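Long-range contact in separin (Saccharomyces cerevisiae, PDB 5U1T), which cleaves the cohesin subunit SCC1 at the onset of anaphase as a caspase-like cysteine protease, so that sister chromatids can separate: residues A809-I823 against C835-Q848. Sequence-based numbering, arbitrary orientation.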
# COMPACT_ATOMS: atom_id res chain seq x y z
N ALA A 809 9.59 -5.29 -24.81
CA ALA A 809 8.33 -4.68 -25.19
C ALA A 809 7.14 -5.60 -24.87
O ALA A 809 6.10 -5.14 -24.38
CB ALA A 809 8.33 -4.32 -26.66
N ARG A 810 7.30 -6.89 -25.11
CA ARG A 810 6.20 -7.84 -24.95
C ARG A 810 5.58 -7.79 -23.55
O ARG A 810 4.35 -7.74 -23.40
CB ARG A 810 6.69 -9.26 -25.26
CG ARG A 810 5.55 -10.26 -25.50
CD ARG A 810 6.06 -11.69 -25.59
NE ARG A 810 6.50 -12.07 -26.93
CZ ARG A 810 5.87 -12.96 -27.71
NH1 ARG A 810 6.34 -13.26 -28.92
NH2 ARG A 810 4.76 -13.55 -27.28
N ASP A 811 6.42 -7.80 -22.52
CA ASP A 811 5.91 -7.85 -21.16
C ASP A 811 5.44 -6.50 -20.70
O ASP A 811 4.57 -6.40 -19.85
CB ASP A 811 6.97 -8.36 -20.20
CG ASP A 811 7.41 -9.77 -20.50
OD1 ASP A 811 6.77 -10.70 -19.97
OD2 ASP A 811 8.38 -9.94 -21.26
N CYS A 812 6.03 -5.45 -21.26
CA CYS A 812 5.66 -4.10 -20.89
C CYS A 812 4.26 -3.79 -21.38
O CYS A 812 3.45 -3.20 -20.66
CB CYS A 812 6.67 -3.10 -21.46
SG CYS A 812 8.19 -2.99 -20.50
N GLU A 813 3.98 -4.21 -22.61
CA GLU A 813 2.65 -4.04 -23.15
C GLU A 813 1.64 -4.75 -22.28
O GLU A 813 0.58 -4.21 -22.01
CB GLU A 813 2.57 -4.57 -24.58
CG GLU A 813 3.14 -3.63 -25.61
CD GLU A 813 2.48 -2.26 -25.60
OE1 GLU A 813 3.09 -1.31 -25.07
OE2 GLU A 813 1.36 -2.12 -26.12
N PHE A 814 1.98 -5.95 -21.82
CA PHE A 814 1.04 -6.73 -21.04
C PHE A 814 0.70 -6.03 -19.73
O PHE A 814 -0.47 -5.87 -19.36
CB PHE A 814 1.59 -8.13 -20.75
CG PHE A 814 0.66 -8.98 -19.94
CD1 PHE A 814 0.70 -8.94 -18.54
CD2 PHE A 814 -0.26 -9.81 -20.56
CE1 PHE A 814 -0.17 -9.73 -17.77
CE2 PHE A 814 -1.12 -10.59 -19.80
CZ PHE A 814 -1.08 -10.55 -18.40
N TYR A 815 1.75 -5.62 -19.03
CA TYR A 815 1.59 -5.03 -17.72
C TYR A 815 0.94 -3.67 -17.80
O TYR A 815 0.05 -3.35 -17.03
CB TYR A 815 2.95 -4.97 -17.03
CG TYR A 815 3.32 -6.31 -16.49
CD1 TYR A 815 2.44 -6.99 -15.67
CD2 TYR A 815 4.52 -6.92 -16.81
CE1 TYR A 815 2.76 -8.23 -15.17
CE2 TYR A 815 4.85 -8.17 -16.31
CZ TYR A 815 3.95 -8.82 -15.48
OH TYR A 815 4.24 -10.06 -14.96
N SER A 816 1.38 -2.87 -18.77
CA SER A 816 0.86 -1.52 -18.92
C SER A 816 -0.63 -1.61 -19.23
O SER A 816 -1.41 -0.79 -18.75
CB SER A 816 1.61 -0.74 -20.02
OG SER A 816 1.15 -1.06 -21.32
N LYS A 817 -1.01 -2.61 -20.00
CA LYS A 817 -2.42 -2.86 -20.24
C LYS A 817 -3.19 -3.27 -18.97
O LYS A 817 -4.30 -2.81 -18.73
CB LYS A 817 -2.58 -3.91 -21.33
CG LYS A 817 -2.38 -3.36 -22.72
CD LYS A 817 -2.08 -4.46 -23.72
CE LYS A 817 -1.67 -3.88 -25.07
NZ LYS A 817 -1.40 -4.96 -26.09
N GLU A 818 -2.60 -4.13 -18.14
CA GLU A 818 -3.26 -4.53 -16.92
C GLU A 818 -3.41 -3.33 -16.01
O GLU A 818 -4.46 -3.13 -15.41
CB GLU A 818 -2.50 -5.65 -16.22
CG GLU A 818 -2.72 -7.02 -16.81
CD GLU A 818 -4.17 -7.47 -16.69
OE1 GLU A 818 -4.68 -7.50 -15.54
OE2 GLU A 818 -4.80 -7.77 -17.73
N LEU A 819 -2.38 -2.51 -15.92
CA LEU A 819 -2.40 -1.38 -15.00
C LEU A 819 -3.43 -0.36 -15.46
O LEU A 819 -4.22 0.14 -14.66
CB LEU A 819 -1.01 -0.73 -14.91
CG LEU A 819 -0.93 0.76 -14.54
CD1 LEU A 819 -1.41 0.97 -13.14
CD2 LEU A 819 0.49 1.23 -14.68
N SER A 820 -3.41 -0.07 -16.75
CA SER A 820 -4.31 0.91 -17.34
C SER A 820 -5.76 0.57 -17.00
O SER A 820 -6.55 1.44 -16.59
CB SER A 820 -4.10 0.95 -18.85
OG SER A 820 -4.66 2.12 -19.41
N ARG A 821 -6.09 -0.70 -17.16
CA ARG A 821 -7.41 -1.25 -16.91
C ARG A 821 -7.87 -0.93 -15.49
O ARG A 821 -8.96 -0.38 -15.27
CB ARG A 821 -7.38 -2.76 -17.14
CG ARG A 821 -8.73 -3.42 -17.32
CD ARG A 821 -8.59 -4.93 -17.30
NE ARG A 821 -8.78 -5.47 -15.95
CZ ARG A 821 -8.13 -6.53 -15.48
NH1 ARG A 821 -7.24 -7.15 -16.24
NH2 ARG A 821 -8.36 -6.97 -14.24
N ILE A 822 -7.03 -1.29 -14.52
CA ILE A 822 -7.29 -1.06 -13.11
C ILE A 822 -7.51 0.44 -12.81
O ILE A 822 -8.49 0.79 -12.16
CB ILE A 822 -6.14 -1.61 -12.26
CG1 ILE A 822 -6.38 -3.08 -11.92
CG2 ILE A 822 -6.02 -0.86 -10.97
CD1 ILE A 822 -6.27 -4.03 -13.09
N ILE A 823 -6.60 1.28 -13.24
CA ILE A 823 -6.71 2.71 -13.00
C ILE A 823 -8.09 3.22 -13.28
O ILE A 823 -8.65 3.96 -12.51
CB ILE A 823 -5.84 3.46 -13.99
CG1 ILE A 823 -4.39 3.21 -13.72
CG2 ILE A 823 -6.10 4.94 -13.90
CD1 ILE A 823 -3.52 3.87 -14.74
N CYS A 835 -0.22 7.03 -11.83
CA CYS A 835 -0.23 5.97 -12.83
C CYS A 835 -0.25 6.56 -14.24
O CYS A 835 0.43 6.07 -15.13
CB CYS A 835 -1.43 5.05 -12.64
SG CYS A 835 -1.28 3.92 -11.27
N LEU A 836 -1.05 7.61 -14.44
CA LEU A 836 -1.09 8.25 -15.74
C LEU A 836 0.24 8.92 -16.09
O LEU A 836 0.60 8.99 -17.26
CB LEU A 836 -2.22 9.28 -15.79
CG LEU A 836 -3.62 8.67 -15.92
CD1 LEU A 836 -4.69 9.76 -15.85
CD2 LEU A 836 -3.72 7.86 -17.20
N HIS A 837 0.96 9.39 -15.07
CA HIS A 837 2.26 10.02 -15.27
C HIS A 837 3.25 8.98 -15.72
O HIS A 837 4.06 9.23 -16.60
CB HIS A 837 2.75 10.69 -13.99
CG HIS A 837 4.20 11.11 -14.02
ND1 HIS A 837 4.65 12.20 -14.73
CD2 HIS A 837 5.28 10.60 -13.39
CE1 HIS A 837 5.95 12.34 -14.54
NE2 HIS A 837 6.35 11.38 -13.73
N PHE A 838 3.17 7.80 -15.09
CA PHE A 838 4.02 6.67 -15.43
C PHE A 838 3.72 6.13 -16.82
O PHE A 838 4.64 5.94 -17.62
CB PHE A 838 3.86 5.56 -14.40
CG PHE A 838 4.73 4.39 -14.66
CD1 PHE A 838 6.03 4.36 -14.18
CD2 PHE A 838 4.25 3.31 -15.39
CE1 PHE A 838 6.84 3.27 -14.42
CE2 PHE A 838 5.06 2.23 -15.64
CZ PHE A 838 6.35 2.20 -15.15
N LEU A 839 2.46 5.87 -17.12
CA LEU A 839 2.09 5.32 -18.41
C LEU A 839 2.51 6.28 -19.52
O LEU A 839 2.94 5.87 -20.62
CB LEU A 839 0.59 5.03 -18.47
CG LEU A 839 0.18 3.74 -17.77
CD1 LEU A 839 -1.30 3.58 -17.77
CD2 LEU A 839 0.80 2.53 -18.45
N HIS A 840 2.44 7.57 -19.23
CA HIS A 840 2.79 8.55 -20.22
C HIS A 840 4.27 8.44 -20.56
O HIS A 840 4.63 8.44 -21.74
CB HIS A 840 2.46 9.95 -19.74
CG HIS A 840 3.04 11.01 -20.60
ND1 HIS A 840 4.23 11.65 -20.30
CD2 HIS A 840 2.62 11.54 -21.77
CE1 HIS A 840 4.49 12.54 -21.23
NE2 HIS A 840 3.53 12.49 -22.14
N ARG A 841 5.13 8.34 -19.55
CA ARG A 841 6.55 8.11 -19.78
C ARG A 841 6.74 6.82 -20.57
O ARG A 841 7.59 6.73 -21.46
CB ARG A 841 7.33 8.04 -18.46
CG ARG A 841 8.79 7.59 -18.59
CD ARG A 841 9.47 7.45 -17.21
NE ARG A 841 10.73 6.71 -17.21
CZ ARG A 841 11.93 7.23 -17.49
NH1 ARG A 841 13.01 6.45 -17.46
NH2 ARG A 841 12.06 8.52 -17.84
N TYR A 842 5.94 5.81 -20.26
CA TYR A 842 6.09 4.54 -20.93
C TYR A 842 5.75 4.67 -22.42
O TYR A 842 6.39 4.07 -23.26
CB TYR A 842 5.23 3.46 -20.27
CG TYR A 842 5.14 2.21 -21.10
CD1 TYR A 842 6.25 1.38 -21.24
CD2 TYR A 842 3.97 1.89 -21.79
CE1 TYR A 842 6.18 0.25 -22.01
CE2 TYR A 842 3.90 0.77 -22.56
CZ TYR A 842 5.02 -0.05 -22.66
OH TYR A 842 4.97 -1.18 -23.43
N TYR A 843 4.74 5.47 -22.73
CA TYR A 843 4.30 5.64 -24.12
C TYR A 843 5.32 6.46 -24.87
O TYR A 843 5.44 6.34 -26.08
CB TYR A 843 2.90 6.26 -24.19
CG TYR A 843 1.85 5.26 -23.77
CD1 TYR A 843 1.99 3.92 -24.10
CD2 TYR A 843 0.75 5.64 -23.01
CE1 TYR A 843 1.07 2.98 -23.72
CE2 TYR A 843 -0.20 4.69 -22.63
CZ TYR A 843 -0.03 3.36 -22.99
OH TYR A 843 -0.93 2.40 -22.61
N MET A 844 6.07 7.27 -24.14
CA MET A 844 7.18 8.00 -24.73
C MET A 844 8.30 7.05 -25.12
O MET A 844 8.76 7.07 -26.24
CB MET A 844 7.70 9.06 -23.77
CG MET A 844 7.07 10.43 -23.95
SD MET A 844 8.02 11.69 -23.05
CE MET A 844 9.69 11.00 -23.11
N ILE A 845 8.74 6.22 -24.18
CA ILE A 845 9.77 5.22 -24.43
C ILE A 845 9.41 4.28 -25.59
O ILE A 845 10.25 4.00 -26.44
CB ILE A 845 10.03 4.39 -23.15
CG1 ILE A 845 10.48 5.29 -22.01
CG2 ILE A 845 11.08 3.30 -23.40
CD1 ILE A 845 10.80 4.54 -20.74
N THR A 846 8.18 3.80 -25.66
CA THR A 846 7.80 2.90 -26.74
C THR A 846 7.32 3.68 -27.96
O THR A 846 6.92 3.10 -28.97
CB THR A 846 6.72 1.91 -26.31
OG1 THR A 846 5.65 2.64 -25.70
CG2 THR A 846 7.27 0.93 -25.31
N GLU A 847 7.36 5.00 -27.84
CA GLU A 847 7.07 5.88 -28.96
C GLU A 847 5.69 5.68 -29.53
O GLU A 847 5.47 5.94 -30.70
CB GLU A 847 8.10 5.70 -30.06
CG GLU A 847 9.48 6.23 -29.70
CD GLU A 847 10.54 5.90 -30.77
OE1 GLU A 847 11.74 6.18 -30.53
OE2 GLU A 847 10.16 5.37 -31.84
N GLN A 848 4.75 5.22 -28.72
CA GLN A 848 3.38 5.11 -29.18
C GLN A 848 2.75 6.48 -29.08
O GLN A 848 1.99 6.75 -28.16
CB GLN A 848 2.62 4.09 -28.35
CG GLN A 848 3.48 2.92 -27.99
CD GLN A 848 2.72 1.82 -27.31
OE1 GLN A 848 3.20 1.19 -26.37
NE2 GLN A 848 1.51 1.56 -27.80
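S816 lies against L839 where helices 809-823 and 835-845 run side by side, roughly antiparallel (151° between their directions), their axes 10.8 Å apart at closest. This is a helical hairpin in the helical part of separase, largely buried, with helix 782-805 touching both arms. The outer face of helix 809-823 meets a chain of another protein through F814 and Y815. Midway, L839 acts as a knob in the hole formed by S816, L819, S820 and I823: its CD2 rests on S816 CB at 3.7 Å, while its CD1 meets I823 CD1 tip to tip. One turn back, the thiol of C835 packs on a leucine methyl, with SG 3.5 Å from L819 CD1. At the other end Y842, its CG anti to the backbone N (chi1 168°), sends its ring across to the facing helix, where CE1 sits 3.4 Å from C812 CB. E813 bends at chi2 and crosses this side chain at about a right angle, its carboxylate only 20° from the ring plane. Y842 OH donates to E813 OE1. A phenylalanine here would probably leave E813 OE1 without the hydroxyl that grips it. That oxygen lies in the Y842 ring plane, at its edge.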